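Local coordinates for protein galectin (Ovis aries, PDB 6N44) that is a galectin that binds beta-D-galactose through its lectin domain and whose oligomeric assembly is critical for anti-parasitic activity in sheep, at residues 15-18 with 19-22; 29-32 with 33-36; 83-86 with 87-90. All blocks are in the same frame, centred on the assembly; numbering follows the deposited sequence.

Interaction 1: 15-18 with 19-22; sequences SLTV and CYMV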
# COMPACT_ATOMS: atom_id res chain seq x y z
N SER A 15 -1.56 -12.59 5.30
CA SER A 15 -0.17 -12.58 5.77
C SER A 15 0.38 -11.19 5.51
O SER A 15 0.53 -10.79 4.35
CB SER A 15 0.71 -13.62 5.05
OG SER A 15 0.09 -14.89 5.06
N LEU A 16 0.70 -10.47 6.57
CA LEU A 16 1.17 -9.12 6.41
C LEU A 16 2.63 -9.12 5.98
O LEU A 16 3.39 -10.06 6.24
CB LEU A 16 1.04 -8.32 7.70
CG LEU A 16 -0.37 -8.19 8.30
CD1 LEU A 16 -0.35 -7.24 9.49
CD2 LEU A 16 -1.37 -7.72 7.26
N THR A 17 3.03 -8.05 5.32
CA THR A 17 4.45 -7.84 5.09
C THR A 17 4.80 -6.43 5.54
O THR A 17 3.96 -5.70 6.07
CB THR A 17 4.81 -8.01 3.62
OG1 THR A 17 4.19 -6.95 2.87
CG2 THR A 17 4.37 -9.37 3.09
N VAL A 18 6.04 -6.05 5.27
CA VAL A 18 6.60 -4.74 5.57
C VAL A 18 6.15 -3.67 4.59
O VAL A 18 6.45 -2.48 4.79
CB VAL A 18 8.10 -5.08 5.65
CG1 VAL A 18 8.92 -4.36 4.60
CG2 VAL A 18 8.61 -4.94 7.06
N CYS A 19 5.42 -4.05 3.54
CA CYS A 19 4.83 -3.10 2.60
C CYS A 19 3.50 -3.70 2.15
O CYS A 19 3.45 -4.43 1.15
CB CYS A 19 5.73 -2.82 1.40
SG CYS A 19 5.00 -1.59 0.29
N TYR A 20 2.44 -3.40 2.90
CA TYR A 20 1.16 -4.08 2.78
C TYR A 20 0.03 -3.07 2.98
O TYR A 20 0.08 -2.25 3.89
CB TYR A 20 1.05 -5.20 3.82
CG TYR A 20 -0.12 -6.14 3.64
CD1 TYR A 20 0.05 -7.36 2.98
CD2 TYR A 20 -1.37 -5.82 4.14
CE1 TYR A 20 -1.01 -8.23 2.82
CE2 TYR A 20 -2.45 -6.68 3.99
CZ TYR A 20 -2.27 -7.88 3.32
OH TYR A 20 -3.32 -8.74 3.20
N MET A 21 -1.00 -3.15 2.14
CA MET A 21 -2.10 -2.20 2.18
C MET A 21 -3.43 -2.91 2.30
O MET A 21 -3.67 -3.90 1.60
CB MET A 21 -2.13 -1.31 0.95
CG MET A 21 -3.25 -0.27 1.04
SD MET A 21 -3.32 0.72 -0.45
CE MET A 21 -1.63 1.30 -0.49
N VAL A 22 -4.28 -2.41 3.19
CA VAL A 22 -5.69 -2.76 3.29
C VAL A 22 -6.49 -1.52 2.92
O VAL A 22 -6.24 -0.43 3.46
CB VAL A 22 -6.07 -3.21 4.72
CG1 VAL A 22 -7.58 -3.55 4.79
CG2 VAL A 22 -5.19 -4.39 5.18

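Interaction 2: 29-32 with 33-36; sequences LSPF and GKNP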
# COMPACT_ATOMS: atom_id res chain seq x y z
N LEU A 29 -23.99 3.40 9.32
CA LEU A 29 -25.44 3.32 9.45
C LEU A 29 -25.94 4.30 10.51
O LEU A 29 -25.18 4.98 11.20
CB LEU A 29 -25.87 1.90 9.83
CG LEU A 29 -25.72 0.78 8.79
CD1 LEU A 29 -25.95 -0.60 9.37
CD2 LEU A 29 -26.65 1.01 7.62
N SER A 30 -27.27 4.34 10.67
CA SER A 30 -27.93 5.08 11.74
C SER A 30 -28.67 4.07 12.61
O SER A 30 -29.90 3.95 12.52
CB SER A 30 -28.91 6.11 11.18
OG SER A 30 -28.23 7.06 10.37
N PRO A 31 -27.97 3.33 13.45
CA PRO A 31 -28.64 2.32 14.26
C PRO A 31 -29.60 2.95 15.28
O PRO A 31 -29.39 4.06 15.76
CB PRO A 31 -27.49 1.58 14.96
CG PRO A 31 -26.40 2.57 14.99
CD PRO A 31 -26.52 3.38 13.73
N PHE A 32 -30.67 2.21 15.56
CA PHE A 32 -31.68 2.59 16.55
C PHE A 32 -31.02 2.83 17.90
O PHE A 32 -30.47 1.90 18.50
CB PHE A 32 -32.75 1.48 16.64
CG PHE A 32 -34.00 1.88 17.39
CD1 PHE A 32 -34.24 3.21 17.74
CD2 PHE A 32 -34.94 0.91 17.77
CE1 PHE A 32 -35.40 3.57 18.43
CE2 PHE A 32 -36.10 1.26 18.47
CZ PHE A 32 -36.33 2.59 18.79
N GLY A 33 -31.04 4.07 18.38
CA GLY A 33 -30.69 4.36 19.75
C GLY A 33 -29.22 4.28 20.13
O GLY A 33 -28.91 4.11 21.31
N LYS A 34 -28.30 4.39 19.17
CA LYS A 34 -26.89 4.46 19.51
C LYS A 34 -26.11 5.06 18.35
O LYS A 34 -26.60 5.12 17.22
CB LYS A 34 -26.31 3.08 19.86
CG LYS A 34 -26.26 2.12 18.68
CD LYS A 34 -25.44 0.87 19.01
CE LYS A 34 -25.87 -0.30 18.13
NZ LYS A 34 -25.14 -1.57 18.45
N ASN A 35 -24.91 5.50 18.65
CA ASN A 35 -24.02 5.99 17.61
C ASN A 35 -23.33 4.81 16.93
O ASN A 35 -22.87 3.90 17.62
CB ASN A 35 -22.98 6.94 18.19
CG ASN A 35 -23.60 8.19 18.80
OD1 ASN A 35 -23.25 8.60 19.90
ND2 ASN A 35 -24.54 8.78 18.08
N PRO A 36 -23.23 4.83 15.60
CA PRO A 36 -22.58 3.72 14.88
C PRO A 36 -21.11 3.56 15.25
O PRO A 36 -20.39 4.54 15.44
CB PRO A 36 -22.75 4.12 13.42
CG PRO A 36 -22.80 5.65 13.46
CD PRO A 36 -23.63 5.93 14.70

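Interaction 3: 83-86 with 87-90; sequences AFVP and GQPF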
# COMPACT_ATOMS: atom_id res chain seq x y z
N ALA A 83 -12.92 12.72 10.55
CA ALA A 83 -12.80 12.11 9.23
C ALA A 83 -14.04 11.31 8.82
O ALA A 83 -14.35 11.24 7.63
CB ALA A 83 -11.57 11.20 9.19
N PHE A 84 -14.73 10.69 9.76
CA PHE A 84 -15.86 9.81 9.44
C PHE A 84 -17.16 10.59 9.56
O PHE A 84 -17.69 10.76 10.66
CB PHE A 84 -15.90 8.61 10.38
CG PHE A 84 -14.68 7.77 10.35
CD1 PHE A 84 -14.52 6.81 9.36
CD2 PHE A 84 -13.70 7.93 11.32
CE1 PHE A 84 -13.39 6.01 9.35
CE2 PHE A 84 -12.58 7.13 11.32
CZ PHE A 84 -12.41 6.17 10.33
N VAL A 85 -17.70 11.03 8.43
CA VAL A 85 -18.96 11.77 8.41
C VAL A 85 -20.08 10.77 8.12
O VAL A 85 -20.12 10.20 7.01
CB VAL A 85 -18.95 12.88 7.35
CG1 VAL A 85 -20.11 13.82 7.57
CG2 VAL A 85 -17.61 13.62 7.37
N PRO A 86 -21.01 10.51 9.06
CA PRO A 86 -22.15 9.70 8.64
C PRO A 86 -23.14 10.58 7.88
O PRO A 86 -23.19 11.77 8.15
CB PRO A 86 -22.74 9.18 9.97
CG PRO A 86 -21.97 9.93 11.09
CD PRO A 86 -21.17 11.02 10.43
N GLY A 87 -23.86 10.05 6.89
CA GLY A 87 -23.58 8.74 6.32
C GLY A 87 -22.94 8.94 4.96
O GLY A 87 -23.45 8.47 3.95
N GLN A 88 -21.83 9.68 4.94
CA GLN A 88 -21.01 9.78 3.73
C GLN A 88 -20.16 8.53 3.60
O GLN A 88 -19.57 8.09 4.59
CB GLN A 88 -20.09 11.00 3.79
CG GLN A 88 -20.80 12.34 3.80
CD GLN A 88 -21.51 12.62 2.49
OE1 GLN A 88 -20.87 12.70 1.43
NE2 GLN A 88 -22.83 12.75 2.54
N PRO A 89 -20.09 7.92 2.42
CA PRO A 89 -19.16 6.80 2.25
C PRO A 89 -17.73 7.27 2.43
O PRO A 89 -17.37 8.39 2.06
CB PRO A 89 -19.43 6.33 0.81
CG PRO A 89 -20.85 6.80 0.54
CD PRO A 89 -20.93 8.14 1.24
N PHE A 90 -16.92 6.42 3.05
CA PHE A 90 -15.53 6.74 3.33
C PHE A 90 -14.63 5.63 2.81
O PHE A 90 -15.06 4.48 2.59
CB PHE A 90 -15.28 6.97 4.84
CG PHE A 90 -15.67 5.78 5.72
CD1 PHE A 90 -14.75 4.76 5.99
CD2 PHE A 90 -16.93 5.70 6.29
CE1 PHE A 90 -15.10 3.67 6.81
CE2 PHE A 90 -17.29 4.60 7.11
CZ PHE A 90 -16.37 3.59 7.37

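Interaction 1: 15-18 with 19-22
Ser15 meets Tyr20 through its backbone: the carbonyl O of Ser15 lies 3.4 Å from Tyr20 CE1, obliquely to the ring. Leu16 sends its CD2 methyl over one face of the same ring, displaced toward the rim. This is a CH-pi contact, with Leu16 CD2 3.9 Å from the centroid of the Tyr20 ring, and the two side chains cross at about a right angle. Thr17 turns OG1 between its own N and carbonyl carbon (chi1 66°), where it accepts a hydrogen bond from Cys19 N; Thr17 OG1 and Cys19 N are 3.2 Å apart and the N-H points nearly straight at the oxygen (159°). This bond to the second residue ahead makes an ST turn leading into strand 19-28. Tyr20 CB also packs on Thr17, 3.7 Å from Thr17 OG1. In the middle of the turn, Val18 packs on Phe104 of the second subunit. The threonine hydroxyl thus satisfies Cys19 N inside the chain, while Val18 N is hydrogen-bonded to Asn107 OD1 and Cys19 O accepts a hydrogen bond from Gln93 NE2, both of the second subunit; Thr17 N, buried near the Tyr20 ring, has no partner, and Leu16 and Tyr20 pack toward the sandwich interior.

Interaction 2: 29-32 with 33-36
Phe32 and Gly33 meet where the ring leaves the turn: Gly33 N sits obliquely to the Phe32 ring, 3.4 Å from Phe32 CD1. With its CG anti to the backbone N (chi1 -167°), Phe32 carries its ring outward from the tip of the loop. The saturated ring of Pro31 is more deeply engaged and fills the inside of the bend. Its CG atom packs on the aliphatic chain of Lys34, with Pro31 CG and Lys34 CG 3.7 Å apart, and also comes 3.4 Å from the carbonyl O of Lys34. Farther round the ring, Pro31 CD touches Pro36 CB at 3.9 Å. Both Lys34 and Pro36 cross the Pro31 side chain at about a right angle. At the open end, Leu29 O rests against the Pro36 ring, with Leu29 O 3.3 Å from Pro36 CG.

The bend is a type II beta turn from Pro31 to Lys34, and Gly33 takes the positive phi (73°) that belongs to its third position. The turn lacks the usual hydrogen bond from Lys34 N to Pro31 O. Beyond the turn, Pro31 and Pro36 touch Asp130, and the charge of Lys34 makes a long, weak ion pair with the Asp130 carboxylate. The segment is an exposed loop that crosses from strand 19-28 of one sheet to strand 37-43 of the other. With no bond across the turn, the bend itself probably relies on proline stiffness, the glycine and apolar contact, while Asp130 anchors its base through a backbone bond with Leu29.

Interaction 3: 83-86 with 87-90
Phe90 leads its ring from CB toward Phe84, with CG placed between the backbone N and the carbonyl carbon (chi1 58°). Its CG lies 4.0 Å from Phe84 CD1; next along the ring, Phe90 CD1 meets Phe84 CE1 at 3.8 Å, and Phe90 CE1 is 3.9 Å from that same Phe84 CE1. On the other side of the ring, Phe90 CD2 and CE2 have Phe84 CD1 as their neighbour. Phe84 CD1 consequently stands over the centre of one Phe90 face. The pair is a T-shaped stack: the edge of Phe84 points at the face of Phe90, with ring centroids 5.1 Å apart and planes at 89°.

Between the two rings the backbone reverses. Gln88 N gives a hydrogen bond to Val85 O (2.7 Å), bent to 139° at the hydrogen and tilted from the carbonyl plane, across a turn whose Pro86-Gly87 peptide is cis. On its outside, Val85 CB and Gln88 CG lie 4.0 Å apart, the side chains running alongside each other.

Leu28 and Leu38 pack on both phenylalanines, and Tyr58 meets the Phe84 ring; Asn27 bonds Gly87 O. The chemistry divides accordingly: the Gln88 to Val85 bond, the cis peptide and the bond from Asn27 shape the exposed bend, while the perpendicular rings extend the hydrophobic interior of the galectin beta sandwich at its end.

How the interactions relate
From the N terminus, interaction 1 comes first, at the bend where the chain leaves strand 10-13 of the six-stranded sheet and enters strand 19-28 of the five-stranded one. That strand runs to the other end of the sandwich, where interaction 2 closes the loop into strand 37-43 and so returns the chain to the first sheet. Interaction 3 shapes the later crossing from strand 72-80 to strand 90-97, again from sheet to sheet. The three follow in series, neither nesting nor crossing. Interactions 2 and 3 are neighbours, centres about 14 Å apart, whereas interaction 1 lies about 32 Å from interaction 2 between centres, beside the second subunit.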